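Side-chain contact in cytosol aminopeptidase (Coxiella burnetii, PDB 3IJ3), which probably removes amino acids from the N-terminal ends of peptides as a metal-dependent aminopeptidase of the M17 family: residues K205-S209 / K210-T214. Sequence-based numbering, arbitrary orientation.
With EDO (1,2-ethanediol), chain K.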
loop_
_atom_site.group_PDB
_atom_site.type_symbol
_atom_site.label_atom_id
_atom_site.label_comp_id
_atom_site.label_asym_id
_atom_site.label_seq_id
_atom_site.Cartn_x
_atom_site.Cartn_y
_atom_site.Cartn_z
ATOM N N LYS A 205 19.527 22.818 -35.020
ATOM C CA LYS A 205 18.172 23.205 -35.338
ATOM C C LYS A 205 17.333 22.832 -34.108
ATOM O O LYS A 205 17.506 21.756 -33.569
ATOM C CB LYS A 205 17.689 22.388 -36.570
ATOM C CG LYS A 205 16.220 22.481 -36.850
ATOM C CD LYS A 205 15.850 21.884 -38.203
ATOM C CE LYS A 205 16.060 20.413 -38.304
ATOM N NZ LYS A 205 15.553 19.950 -39.631
ATOM N N ILE A 206 16.446 23.723 -33.682
ATOM C CA ILE A 206 15.531 23.465 -32.572
ATOM C C ILE A 206 14.121 23.478 -33.146
ATOM O O ILE A 206 13.694 24.485 -33.742
ATOM C CB ILE A 206 15.628 24.546 -31.500
ATOM C CG1 ILE A 206 17.072 24.714 -31.008
ATOM C CG2 ILE A 206 14.650 24.254 -30.341
ATOM C CD1 ILE A 206 17.671 23.491 -30.380
ATOM N N ILE A 207 13.430 22.350 -32.996
ATOM C CA ILE A 207 12.064 22.202 -33.463
ATOM C C ILE A 207 11.170 22.416 -32.232
ATOM O O ILE A 207 11.259 21.687 -31.248
ATOM C CB ILE A 207 11.808 20.839 -34.127
ATOM C CG1 ILE A 207 12.797 20.638 -35.289
ATOM C CG2 ILE A 207 10.327 20.742 -34.615
ATOM C CD1 ILE A 207 12.572 19.331 -36.088
ATOM N N GLU A 208 10.332 23.458 -32.294
ATOM C CA GLU A 208 9.434 23.864 -31.172
ATOM C C GLU A 208 7.974 24.093 -31.558
ATOM O O GLU A 208 7.591 23.976 -32.722
ATOM C CB GLU A 208 9.888 25.238 -30.634
ATOM C CG GLU A 208 11.314 25.363 -30.137
ATOM C CD GLU A 208 11.668 26.811 -29.781
ATOM O OE1 GLU A 208 10.878 27.502 -29.072
ATOM O OE2 GLU A 208 12.750 27.262 -30.204
ATOM N N SER A 209 7.160 24.406 -30.541
ATOM C CA SER A 209 5.796 24.868 -30.725
ATOM C C SER A 209 4.994 24.231 -31.827
ATOM O O SER A 209 4.875 23.013 -31.850
ATOM C CB SER A 209 5.828 26.398 -30.859
ATOM O OG SER A 209 6.455 26.981 -29.736
ATOM N N LYS A 210 4.465 25.015 -32.769
ATOM C CA LYS A 210 3.585 24.477 -33.796
ATOM C C LYS A 210 4.213 23.509 -34.756
ATOM O O LYS A 210 3.569 22.559 -35.181
ATOM C CB LYS A 210 2.871 25.609 -34.568
ATOM C CG LYS A 210 1.942 26.454 -33.680
ATOM C CD LYS A 210 0.804 25.602 -33.081
ATOM C CE LYS A 210 0.017 26.328 -31.990
ATOM N NZ LYS A 210 -0.940 25.387 -31.307
ATOM N N ASP A 211 5.477 23.704 -35.099
ATOM C CA ASP A 211 6.085 22.771 -36.031
ATOM C C ASP A 211 6.282 21.428 -35.315
ATOM O O ASP A 211 6.155 20.389 -35.922
ATOM C CB ASP A 211 7.425 23.290 -36.617
ATOM C CG ASP A 211 7.726 22.675 -37.965
ATOM O OD1 ASP A 211 6.790 22.637 -38.817
ATOM O OD2 ASP A 211 8.872 22.262 -38.192
ATOM N N LEU A 212 6.601 21.464 -34.023
ATOM C CA LEU A 212 6.779 20.245 -33.260
ATOM C C LEU A 212 5.415 19.517 -33.153
ATOM O O LEU A 212 5.295 18.318 -33.359
ATOM C CB LEU A 212 7.268 20.555 -31.847
ATOM C CG LEU A 212 7.648 19.298 -31.059
ATOM C CD1 LEU A 212 9.109 18.844 -31.463
ATOM C CD2 LEU A 212 7.518 19.542 -29.577
ATOM N N GLU A 213 4.397 20.274 -32.840
ATOM C CA GLU A 213 3.050 19.724 -32.695
ATOM C C GLU A 213 2.632 18.966 -33.960
ATOM O O GLU A 213 2.049 17.880 -33.893
ATOM C CB GLU A 213 2.111 20.878 -32.347
ATOM C CG GLU A 213 0.749 20.470 -31.961
ATOM C CD GLU A 213 -0.117 21.645 -31.532
ATOM O OE1 GLU A 213 0.393 22.771 -31.294
ATOM O OE2 GLU A 213 -1.309 21.401 -31.404
ATOM N N THR A 214 2.962 19.519 -35.124
ATOM C CA THR A 214 2.628 18.882 -36.402
ATOM C C THR A 214 3.543 17.761 -36.836
ATOM O O THR A 214 3.080 16.692 -37.249
ATOM C CB THR A 214 2.636 19.947 -37.543
ATOM O OG1 THR A 214 1.583 20.873 -37.307
ATOM C CG2 THR A 214 2.450 19.306 -38.920
HETATM C C1 EDO K . 2.266 12.144 -38.202
HETATM O O1 EDO K . 0.865 11.864 -38.180
HETATM C C2 EDO K . 2.563 13.403 -38.994
HETATM O O2 EDO K . 3.898 13.832 -38.698
#
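Ile207 and Leu212 make the apolar part of this strand-to-helix junction: in one of the two modelled conformers of Ile207, its CG2 lies 3.9 Å from CD1 of Leu212. With CG2 anti to the backbone N of Ile207, this methyl reaches the first turn of the helix and also lies 3.8 Å from Leu212 CA. Leu212 CD1 extends further back, to 3.6 Å from the carbonyl oxygen of Ile207. Leu232 of the adjacent antiparallel strand 231-237 touches both side chains, and so the helix packs against the sheet beside its own strand.

The chain turns at Ser209 (phi 38°), and the axes of 205-208 and 210-214 lie 74° apart. Leu212 N donates to Glu208 O and Glu213 N to Ser209 O, both at 3.0 Å, the i to i+4 bonds of the first helical turn.

On the outer side of the helix, Lys210 and Glu213 form an i to i+3 salt bridge, Lys210 NZ to Glu213 OE1 at 2.9 Å. The lysine chain bends at chi2 (-62°), and its ammonium meets the syn side of the carboxylate, slightly out of plane.

Buried Ile207 and Leu212 thus contribute to joining the short helix to the sheet, while the ion pair stays within the helix and does not span the junction; on that outer surface, solvent would probably weaken its charge attraction.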